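HutD (Pseudomonas fluorescens, PDB 5FCC) is a two-domain cupin (bicupin) of the HutD family, probably linked to regulation of bacterial histidine utilisation through binding of a small molecule. Local coordinates at residues Glu33-Ala38 against Phe45-Ser50; Leu49-Ile54 against Pro112-Asn117; Leu118-Glu123 against Ile187-Arg192. All blocks are in the same frame, centred on the assembly; numbering follows the deposited sequence.

Interaction 1: residues Glu33-Ala38 against Phe45-Ser50. With EDO (1,2-ethanediol), chain D.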
loop_
_atom_site.group_PDB
_atom_site.type_symbol
_atom_site.label_atom_id
_atom_site.label_comp_id
_atom_site.label_asym_id
_atom_site.label_seq_id
_atom_site.Cartn_x
_atom_site.Cartn_y
_atom_site.Cartn_z
ATOM N N GLU A 33 5.416 -2.496 1.606
ATOM C CA GLU A 33 5.265 -1.603 0.470
ATOM C C GLU A 33 6.384 -0.590 0.497
ATOM O O GLU A 33 6.696 -0.033 1.553
ATOM C CB GLU A 33 3.910 -0.892 0.530
ATOM C CG GLU A 33 3.762 0.199 -0.501
ATOM C CD GLU A 33 3.362 -0.372 -1.854
ATOM O OE1 GLU A 33 3.111 -1.610 -1.938
ATOM O OE2 GLU A 33 3.282 0.425 -2.803
ATOM N N ILE A 34 7.026 -0.384 -0.650
ATOM C CA ILE A 34 8.001 0.685 -0.764
ATOM C C ILE A 34 7.330 1.824 -1.508
ATOM O O ILE A 34 7.220 2.945 -0.998
ATOM C CB ILE A 34 9.276 0.233 -1.495
ATOM C CG1 ILE A 34 9.985 -0.891 -0.731
ATOM C CG2 ILE A 34 10.167 1.419 -1.728
ATOM C CD1 ILE A 34 11.335 -1.348 -1.407
ATOM N N THR A 35 6.920 1.558 -2.741
ATOM C CA THR A 35 6.303 2.597 -3.555
ATOM C C THR A 35 5.745 1.917 -4.800
ATOM O O THR A 35 6.189 0.829 -5.177
ATOM C CB THR A 35 7.309 3.709 -3.905
ATOM O OG1 THR A 35 6.691 4.725 -4.695
ATOM C CG2 THR A 35 8.476 3.146 -4.718
ATOM N N ARG A 36 4.747 2.537 -5.413
ATOM C CA ARG A 36 4.150 1.961 -6.604
ATOM C C ARG A 36 3.732 3.116 -7.487
ATOM O O ARG A 36 3.718 4.261 -7.045
ATOM C CB ARG A 36 2.977 1.050 -6.261
ATOM C CG ARG A 36 1.791 1.782 -5.621
ATOM C CD ARG A 36 0.643 0.864 -5.383
ATOM N NE ARG A 36 0.984 -0.105 -4.366
ATOM C CZ ARG A 36 0.136 -0.992 -3.884
ATOM N NH1 ARG A 36 -1.112 -1.034 -4.342
ATOM N NH2 ARG A 36 0.537 -1.830 -2.955
ATOM N N ASP A 37 3.476 2.851 -8.765
ATOM C CA ASP A 37 3.047 4.015 -9.514
ATOM C C ASP A 37 1.573 4.317 -9.214
ATOM O O ASP A 37 0.847 3.509 -8.635
ATOM C CB ASP A 37 3.245 3.829 -11.005
ATOM C CG ASP A 37 2.216 2.947 -11.590
ATOM O OD1 ASP A 37 1.916 1.953 -10.924
ATOM O OD2 ASP A 37 1.726 3.225 -12.686
ATOM N N ALA A 38 1.127 5.474 -9.682
ATOM C CA ALA A 38 -0.236 5.880 -9.391
ATOM C C ALA A 38 -1.236 4.904 -9.999
ATOM O O ALA A 38 -2.353 4.757 -9.494
ATOM C CB ALA A 38 -0.455 7.299 -9.908
ATOM N N PHE A 45 -1.975 -0.642 -10.255
ATOM C CA PHE A 45 -0.615 -0.159 -10.440
ATOM C C PHE A 45 0.017 -0.786 -11.683
ATOM O O PHE A 45 -0.268 -1.931 -12.036
ATOM C CB PHE A 45 0.243 -0.418 -9.202
ATOM C CG PHE A 45 0.456 -1.866 -8.848
ATOM C CD1 PHE A 45 1.399 -2.653 -9.537
ATOM C CD2 PHE A 45 -0.182 -2.420 -7.740
ATOM C CE1 PHE A 45 1.623 -3.968 -9.182
ATOM C CE2 PHE A 45 0.059 -3.749 -7.359
ATOM C CZ PHE A 45 0.967 -4.528 -8.089
ATOM N N GLY A 46 0.828 0.004 -12.368
ATOM C CA GLY A 46 1.608 -0.456 -13.498
ATOM C C GLY A 46 2.950 -1.014 -13.060
ATOM O O GLY A 46 3.540 -1.836 -13.758
ATOM N N TRP A 47 3.450 -0.564 -11.913
ATOM C CA TRP A 47 4.633 -1.159 -11.325
ATOM C C TRP A 47 4.577 -0.968 -9.821
ATOM O O TRP A 47 3.862 -0.091 -9.312
ATOM C CB TRP A 47 5.910 -0.548 -11.895
ATOM C CG TRP A 47 6.032 0.935 -11.768
ATOM C CD1 TRP A 47 5.776 1.880 -12.733
ATOM C CD2 TRP A 47 6.481 1.654 -10.614
ATOM N NE1 TRP A 47 6.062 3.150 -12.250
ATOM C CE2 TRP A 47 6.486 3.033 -10.949
ATOM C CE3 TRP A 47 6.907 1.269 -9.350
ATOM C CZ2 TRP A 47 6.854 4.014 -10.038
ATOM C CZ3 TRP A 47 7.277 2.244 -8.449
ATOM C CH2 TRP A 47 7.267 3.594 -8.795
ATOM N N ARG A 48 5.388 -1.761 -9.124
ATOM C CA ARG A 48 5.449 -1.724 -7.672
ATOM C C ARG A 48 6.824 -2.193 -7.196
ATOM O O ARG A 48 7.397 -3.123 -7.754
ATOM C CB ARG A 48 4.333 -2.597 -7.090
ATOM C CG ARG A 48 4.282 -2.589 -5.590
ATOM C CD ARG A 48 3.383 -3.695 -5.111
ATOM N NE ARG A 48 3.247 -3.596 -3.667
ATOM C CZ ARG A 48 2.748 -4.565 -2.916
ATOM N NH1 ARG A 48 2.355 -5.695 -3.498
ATOM N NH2 ARG A 48 2.647 -4.394 -1.597
ATOM N N LEU A 49 7.362 -1.509 -6.191
ATOM C CA LEU A 49 8.515 -1.972 -5.442
ATOM C C LEU A 49 8.047 -2.386 -4.064
ATOM O O LEU A 49 7.236 -1.687 -3.439
ATOM C CB LEU A 49 9.564 -0.892 -5.296
ATOM C CG LEU A 49 10.658 -0.821 -6.328
ATOM C CD1 LEU A 49 10.081 -0.923 -7.665
ATOM C CD2 LEU A 49 11.327 0.485 -6.155
ATOM N N SER A 50 8.571 -3.503 -3.584
ATOM C CA SER A 50 8.219 -3.958 -2.248
ATOM C C SER A 50 9.305 -4.899 -1.765
ATOM O O SER A 50 10.091 -5.425 -2.561
ATOM C CB SER A 50 6.865 -4.660 -2.247
ATOM O OG SER A 50 6.936 -5.882 -2.970
HETATM C C1 EDO D . -0.363 4.242 -15.556
HETATM O O1 EDO D . 0.041 3.119 -14.762
HETATM C C2 EDO D . -0.054 4.014 -17.032
HETATM O O2 EDO D . -0.534 2.758 -17.552
#

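Interaction 2: residues Leu49-Ile54 against Pro112-Asn117. With EDO (1,2-ethanediol), chain C.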
loop_
_atom_site.group_PDB
_atom_site.type_symbol
_atom_site.label_atom_id
_atom_site.label_comp_id
_atom_site.label_asym_id
_atom_site.label_seq_id
_atom_site.Cartn_x
_atom_site.Cartn_y
_atom_site.Cartn_z
ATOM N N LEU A 49 7.362 -1.509 -6.191
ATOM C CA LEU A 49 8.515 -1.972 -5.442
ATOM C C LEU A 49 8.047 -2.386 -4.064
ATOM O O LEU A 49 7.236 -1.687 -3.439
ATOM C CB LEU A 49 9.564 -0.892 -5.296
ATOM C CG LEU A 49 10.658 -0.821 -6.328
ATOM C CD1 LEU A 49 10.081 -0.923 -7.665
ATOM C CD2 LEU A 49 11.327 0.485 -6.155
ATOM N N SER A 50 8.571 -3.503 -3.584
ATOM C CA SER A 50 8.219 -3.958 -2.248
ATOM C C SER A 50 9.305 -4.899 -1.765
ATOM O O SER A 50 10.091 -5.425 -2.561
ATOM C CB SER A 50 6.865 -4.660 -2.247
ATOM O OG SER A 50 6.936 -5.882 -2.970
ATOM N N ILE A 51 9.359 -5.081 -0.449
ATOM C CA ILE A 51 10.177 -6.115 0.172
ATOM C C ILE A 51 9.239 -7.196 0.662
ATOM O O ILE A 51 8.301 -6.916 1.425
ATOM C CB ILE A 51 11.015 -5.571 1.320
ATOM C CG1 ILE A 51 11.938 -4.481 0.809
ATOM C CG2 ILE A 51 11.797 -6.723 1.980
ATOM C CD1 ILE A 51 12.518 -3.692 1.966
ATOM N N ALA A 52 9.452 -8.421 0.195
ATOM C CA ALA A 52 8.669 -9.548 0.666
ATOM C C ALA A 52 9.492 -10.275 1.722
ATOM O O ALA A 52 10.682 -10.553 1.517
ATOM C CB ALA A 52 8.246 -10.470 -0.469
ATOM N N ASP A 53 8.882 -10.475 2.882
ATOM C CA ASP A 53 9.394 -11.356 3.919
ATOM C C ASP A 53 8.773 -12.731 3.707
ATOM O O ASP A 53 7.549 -12.874 3.775
ATOM C CB ASP A 53 9.032 -10.826 5.308
ATOM C CG ASP A 53 9.848 -9.605 5.721
ATOM O OD1 ASP A 53 9.871 -8.586 4.985
ATOM O OD2 ASP A 53 10.465 -9.672 6.810
ATOM N N ILE A 54 9.599 -13.735 3.448
ATOM C CA ILE A 54 9.121 -15.094 3.220
ATOM C C ILE A 54 9.489 -15.915 4.447
ATOM O O ILE A 54 10.672 -16.185 4.695
ATOM C CB ILE A 54 9.702 -15.699 1.939
ATOM C CG1 ILE A 54 9.676 -14.647 0.834
ATOM C CG2 ILE A 54 8.898 -16.919 1.507
ATOM C CD1 ILE A 54 9.792 -15.214 -0.532
ATOM N N PRO A 112 14.153 -17.977 6.949
ATOM C CA PRO A 112 13.339 -16.986 6.246
ATOM C C PRO A 112 14.202 -16.096 5.370
ATOM O O PRO A 112 15.400 -15.906 5.601
ATOM C CB PRO A 112 12.673 -16.183 7.376
ATOM C CG PRO A 112 12.809 -17.057 8.591
ATOM C CD PRO A 112 14.132 -17.746 8.404
ATOM N N ILE A 113 13.565 -15.564 4.341
ATOM C CA ILE A 113 14.222 -14.786 3.310
ATOM C C ILE A 113 13.488 -13.465 3.175
ATOM O O ILE A 113 12.267 -13.404 3.341
ATOM C CB ILE A 113 14.221 -15.556 1.977
ATOM C CG1 ILE A 113 15.131 -16.771 2.087
ATOM C CG2 ILE A 113 14.671 -14.666 0.835
ATOM C CD1 ILE A 113 16.569 -16.377 2.398
ATOM N N ARG A 114 14.233 -12.405 2.880
ATOM C CA ARG A 114 13.637 -11.160 2.424
ATOM C C ARG A 114 14.037 -10.911 0.977
ATOM O O ARG A 114 15.224 -10.970 0.634
ATOM C CB ARG A 114 14.054 -9.990 3.312
ATOM C CG ARG A 114 13.751 -10.239 4.779
ATOM C CD ARG A 114 14.035 -9.010 5.579
ATOM N NE ARG A 114 12.998 -8.010 5.413
ATOM C CZ ARG A 114 13.162 -6.730 5.719
ATOM N NH1 ARG A 114 14.324 -6.292 6.182
ATOM N NH2 ARG A 114 12.167 -5.892 5.555
ATOM N N ASP A 115 13.041 -10.642 0.143
ATOM C CA ASP A 115 13.223 -10.332 -1.259
ATOM C C ASP A 115 12.927 -8.869 -1.546
ATOM O O ASP A 115 11.935 -8.319 -1.061
ATOM C CB ASP A 115 12.310 -11.194 -2.112
ATOM C CG ASP A 115 12.820 -12.606 -2.260
ATOM O OD1 ASP A 115 13.943 -12.863 -1.789
ATOM O OD2 ASP A 115 12.107 -13.427 -2.872
ATOM N N PHE A 116 13.780 -8.245 -2.345
ATOM C CA PHE A 116 13.396 -7.018 -3.013
ATOM C C PHE A 116 12.629 -7.380 -4.273
ATOM O O PHE A 116 13.164 -8.087 -5.139
ATOM C CB PHE A 116 14.632 -6.197 -3.346
ATOM C CG PHE A 116 14.325 -4.977 -4.114
ATOM C CD1 PHE A 116 13.630 -3.923 -3.506
ATOM C CD2 PHE A 116 14.705 -4.861 -5.449
ATOM C CE1 PHE A 116 13.317 -2.765 -4.218
ATOM C CE2 PHE A 116 14.421 -3.711 -6.174
ATOM C CZ PHE A 116 13.697 -2.646 -5.544
ATOM N N ASN A 117 11.380 -6.920 -4.370
ATOM C CA ASN A 117 10.447 -7.278 -5.432
ATOM C C ASN A 117 10.216 -6.085 -6.345
ATOM O O ASN A 117 9.729 -5.034 -5.898
ATOM C CB ASN A 117 9.080 -7.717 -4.889
ATOM C CG ASN A 117 9.072 -9.136 -4.358
ATOM O OD1 ASN A 117 10.109 -9.790 -4.264
ATOM N ND2 ASN A 117 7.894 -9.595 -3.940
HETATM C C1 EDO C . 7.770 -13.375 -2.963
HETATM O O1 EDO C . 7.033 -12.174 -3.180
HETATM C C2 EDO C . 9.007 -13.370 -3.875
HETATM O O2 EDO C . 9.790 -12.217 -3.562
HETATM O O HOH W 1 6.476 -5.229 -5.685
#

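Interaction 3: residues Leu118-Glu123 against Ile187-Arg192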
loop_
_atom_site.group_PDB
_atom_site.type_symbol
_atom_site.label_atom_id
_atom_site.label_comp_id
_atom_site.label_asym_id
_atom_site.label_seq_id
_atom_site.Cartn_x
_atom_site.Cartn_y
_atom_site.Cartn_z
ATOM N N LEU A 118 10.506 -6.269 -7.627
ATOM C CA LEU A 118 10.019 -5.389 -8.675
ATOM C C LEU A 118 8.953 -6.146 -9.438
ATOM O O LEU A 118 9.138 -7.325 -9.759
ATOM C CB LEU A 118 11.112 -4.959 -9.651
ATOM C CG LEU A 118 10.596 -4.348 -10.948
ATOM C CD1 LEU A 118 9.822 -2.997 -10.687
ATOM C CD2 LEU A 118 11.739 -4.166 -11.926
ATOM N N ILE A 119 7.850 -5.470 -9.734
ATOM C CA ILE A 119 6.839 -5.999 -10.626
ATOM C C ILE A 119 6.440 -4.867 -11.543
ATOM O O ILE A 119 6.335 -3.720 -11.100
ATOM C CB ILE A 119 5.634 -6.588 -9.848
ATOM C CG1 ILE A 119 4.662 -7.267 -10.813
ATOM C CG2 ILE A 119 4.915 -5.506 -9.001
ATOM C CD1 ILE A 119 3.655 -8.175 -10.160
ATOM N N TYR A 120 6.235 -5.169 -12.829
ATOM C CA TYR A 120 5.712 -4.134 -13.705
ATOM C C TYR A 120 4.937 -4.783 -14.837
ATOM O O TYR A 120 5.094 -5.972 -15.147
ATOM C CB TYR A 120 6.818 -3.225 -14.254
ATOM C CG TYR A 120 7.722 -3.997 -15.197
ATOM C CD1 TYR A 120 8.748 -4.793 -14.705
ATOM C CD2 TYR A 120 7.509 -3.969 -16.571
ATOM C CE1 TYR A 120 9.549 -5.543 -15.564
ATOM C CE2 TYR A 120 8.306 -4.705 -17.431
ATOM C CZ TYR A 120 9.328 -5.472 -16.920
ATOM O OH TYR A 120 10.094 -6.191 -17.796
ATOM N N SER A 121 4.084 -3.970 -15.437
ATOM C CA SER A 121 3.277 -4.378 -16.565
ATOM C C SER A 121 4.081 -4.092 -17.814
ATOM O O SER A 121 4.335 -2.919 -18.111
ATOM C CB SER A 121 1.963 -3.591 -16.582
ATOM O OG SER A 121 1.351 -3.702 -17.852
ATOM N N PRO A 122 4.531 -5.109 -18.567
ATOM C CA PRO A 122 5.284 -4.809 -19.796
ATOM C C PRO A 122 4.474 -4.018 -20.807
ATOM O O PRO A 122 5.038 -3.223 -21.572
ATOM C CB PRO A 122 5.672 -6.200 -20.329
ATOM C CG PRO A 122 5.705 -7.085 -19.134
ATOM C CD PRO A 122 4.565 -6.546 -18.239
ATOM N N GLU A 123 3.154 -4.184 -20.811
ATOM C CA GLU A 123 2.332 -3.417 -21.740
ATOM C C GLU A 123 2.360 -1.939 -21.403
ATOM O O GLU A 123 2.272 -1.092 -22.293
ATOM C CB GLU A 123 0.902 -3.948 -21.721
ATOM C CG GLU A 123 0.050 -3.473 -22.867
ATOM C CD GLU A 123 -1.391 -3.286 -22.462
ATOM O OE1 GLU A 123 -1.861 -2.125 -22.517
ATOM O OE2 GLU A 123 -2.042 -4.289 -22.080
ATOM N N ILE A 187 16.627 1.010 -10.581
ATOM C CA ILE A 187 15.439 0.649 -11.341
ATOM C C ILE A 187 15.006 1.873 -12.126
ATOM O O ILE A 187 14.997 3.001 -11.601
ATOM C CB ILE A 187 14.310 0.150 -10.421
ATOM C CG1 ILE A 187 14.797 -1.079 -9.632
ATOM C CG2 ILE A 187 13.041 -0.168 -11.226
ATOM C CD1 ILE A 187 13.771 -1.763 -8.859
ATOM N N GLU A 188 14.680 1.664 -13.388
ATOM C CA GLU A 188 14.202 2.730 -14.261
ATOM C C GLU A 188 12.915 2.267 -14.884
ATOM O O GLU A 188 12.843 1.145 -15.386
ATOM C CB GLU A 188 15.213 3.093 -15.326
ATOM C CG GLU A 188 16.484 3.547 -14.665
ATOM C CD GLU A 188 17.580 3.801 -15.625
ATOM O OE1 GLU A 188 17.287 4.266 -16.746
ATOM O OE2 GLU A 188 18.730 3.509 -15.247
ATOM N N LEU A 189 11.906 3.124 -14.850
ATOM C CA LEU A 189 10.595 2.777 -15.350
ATOM C C LEU A 189 10.070 3.944 -16.164
ATOM O O LEU A 189 10.189 5.101 -15.747
ATOM C CB LEU A 189 9.640 2.427 -14.217
ATOM C CG LEU A 189 9.971 1.109 -13.513
ATOM C CD1 LEU A 189 9.447 1.131 -12.106
ATOM C CD2 LEU A 189 9.373 -0.073 -14.255
ATOM N N THR A 190 9.518 3.640 -17.328
ATOM C CA THR A 190 8.979 4.663 -18.212
ATOM C C THR A 190 7.668 4.176 -18.805
ATOM O O THR A 190 7.611 3.070 -19.339
ATOM C CB THR A 190 9.954 4.984 -19.326
ATOM O OG1 THR A 190 11.144 5.533 -18.756
ATOM C CG2 THR A 190 9.331 5.977 -20.284
ATOM N N GLN A 191 6.627 5.003 -18.720
ATOM C CA GLN A 191 5.337 4.636 -19.293
ATOM C C GLN A 191 5.453 4.429 -20.797
ATOM O O GLN A 191 6.140 5.174 -21.496
ATOM C CB GLN A 191 4.279 5.709 -19.005
ATOM C CG GLN A 191 3.916 5.857 -17.543
ATOM C CD GLN A 191 2.733 6.791 -17.303
ATOM O OE1 GLN A 191 1.608 6.493 -17.702
ATOM N NE2 GLN A 191 2.993 7.932 -16.658
ATOM N N ARG A 192 4.781 3.391 -21.293
ATOM C CA ARG A 192 4.759 3.116 -22.731
ATOM C C ARG A 192 3.580 3.851 -23.363
ATOM O O ARG A 192 2.543 3.275 -23.701
ATOM C CB ARG A 192 4.692 1.622 -22.989
ATOM C CG ARG A 192 5.922 0.898 -22.575
ATOM C CD ARG A 192 5.929 -0.505 -23.120
ATOM N NE ARG A 192 5.922 -0.541 -24.579
ATOM C CZ ARG A 192 6.409 -1.557 -25.286
ATOM N NH1 ARG A 192 6.951 -2.594 -24.646
ATOM N NH2 ARG A 192 6.369 -1.535 -26.619
HETATM O O HOH W 2 7.829 -2.920 -21.715
#

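Interaction 1: residues Glu33-Ala38 against Phe45-Ser50
Ile-34 and Thr-35 both sit opposite Leu-49, and this two-against-one pairing is a classic beta bulge in the antiparallel hairpin of strands 29-36 and 47-54. The short segments run at 161° to each other. Leu-49 O accepts the amide of Ile-34, 3.1 Å from its N, and more weakly that of Thr-35; in return Thr-35 O takes the N-H of Leu-49 almost straight, at 2.8 Å from its N. Two non-hydrogen-bonded pairs flank the bulge, Glu-33 with Ser-50 and Arg-36 with Arg-48, and they put their side chains on one face of the sheet.

On that face the carboxylate of Glu-33 is held by two arginines. Arg-48 meets it side-on and gives both NE and NH2 to OE1, with NE at 2.6 Å and the two planes only 23° apart. Arg-36 approaches from above the carboxylate plane, NH2 to OE1 and NE to OE2, which makes OE1 the acceptor of three bonds. The bend of the Glu-33 chain at chi2 (82°) turns the group toward both partners. Arg-36 NH2 lies over one face of the Arg-48 guanidinium, 3.3 Å from its NE, so an alanine in place of Glu-33 would probably leave these two positive charges close together without the anion that joins them. Trp-14 of the second subunit packs against Glu-33 and Arg-36.

Toward the loop, Asp-37 makes three kinds of contact. Its CB rests over the five-membered ring of Trp-47, a CH-pi contact 3.4 Å from the centroid. Its OD1 accepts Gly-46 N on the syn side at 2.7 Å and Trp-47 N from above the carboxylate plane, while OD2 receives a hydrogen bond from O1 of an ethanediol, probably from the crystallisation liquor, at 2.7 Å.

Interaction 2: residues Leu49-Ile54 against Pro112-Asn117
Leu-49 presses its CG obliquely against the ring of Phe-116, 3.6 Å from CZ, at the densely packed end of an antiparallel ladder that joins strands 47-54 and 113-120. Three hydrogen-bonded pairs, Ser-50 with Asn-117, Ala-52 with Asp-115 and Ile-54 with Ile-113, supply six backbone bonds in regular register. CA-H...O contacts run alongside these bonds, the shortest from Ile-51 CA to Asp-115 O at 3.1 Å. Phe-116 has its CG opposite the backbone N across the CA-CB bond (chi1 176°), which swings the ring over toward Leu-49; beyond the pair, Phe-148 stacks on this ring and Ile-187 also packs there.

Further along the same face the contact slackens. Asp-53 and Arg-114 lie side by side and form a salt bridge, but its bond from NE to OD1 is weak at 3.2 Å, and carboxylate and guanidinium are turned 51° from each other. The stronger partner of Arg-114 is Glu-32, which takes its NH2, while CG2 of Ile-51 touches that same NH2 at 3.7 Å. Pro-112, at the solvent-exposed end, adds little more than its CB against Ile-54 O.

The other face carries Ser-50, Ala-52, Ile-54, Asp-115 and Asn-117. A water bonded to Ser-50 OG at 2.8 Å also donates a longer bond to Asn-117 O. An ethanediol, probably from the crystallisation liquor, places its O2 2.7 Å from Asp-115 OD2 and is also bonded to Arg-68; its C1 lies 3.7 Å from Ile-54 CD1. One sheet thus serves two chemistries: an apolar surface with an ionic fringe on one face, and on the other a mixed surface where a carboxylate and Arg-68 meet a polar diol beside the apolar Ala-52 and Ile-54.

Interaction 3: residues Leu118-Glu123 against Ile187-Arg192
Leu-118 starts the contact by reaching across to Ile-187 and Leu-189, which belong to a different sheet. The two short strands run nearly the same way, 13° apart, but their axes stay 10.2 Å from each other. That spacing belongs to sheets packed face to face through side chains, and not to neighbours in one sheet. From Leu-118, CB meets Ile-187 CD1 at 4.2 Å, and CD1 lies 4.4 Å from Leu-189 CD1. Its CG stands trans to the backbone N (chi1 165°), and the branched end enters the space between the sheets, where Leu-49 flanks it.

Two residues on, Tyr-120 again points inward. Its CB, more than its ring, makes the touch, lying 4.1 Å from Leu-189 CD2; the methyl meets the ring obliquely. Trp-47 packs on both residues of this pair, and so does Ala-127 from strand 125-132.

The strand has ended by Pro-122, and here the contact turns polar and exposed. Pro-122 offers its backbone oxygen, with Arg-192 CD 3.3 Å from that O. A water links the two ends: it donates to Pro-122 O at 2.8 Å and accepts from Arg-192 NH1 at 3.1 Å, lying in the guanidinium plane. The bend of Arg-192 at chi3 folds the guanidinium back toward this water. Glu-123 contributes its carbonyl as well, since its O rests 3.7 Å from Arg-192 CB.

Apolar between the sheets and water-linked at the border, the contact joins the six-stranded sheet holding 113-120 to the five-stranded sheet holding 184-191. This face-to-face packing of two sheets is consistent with the two-cupin (bicupin) fold expected for HutD.

How the interactions relate
Strand 47-54 ties interactions 1 and 2 together: they share Leu-49 and Ser-50, their centres lie about 14 Å apart, and side by side they build three neighbouring strands, 29-36, 47-54 and 113-120, of one sheet. Strand 113-120 then runs on from interaction 2 into interaction 3, on the other side of the chain's centre, their centres about 19 Å apart. Along the chain interaction 1 closes first and interaction 3 last. The centres of interactions 1 and 3 lie about 10 Å apart, and Trp-47 CD2 packs 3.4 Å from Leu-189 CD1. Two contacts thus knit a sheet, and the third lays its apolar face on the partner sheet of the bicupin.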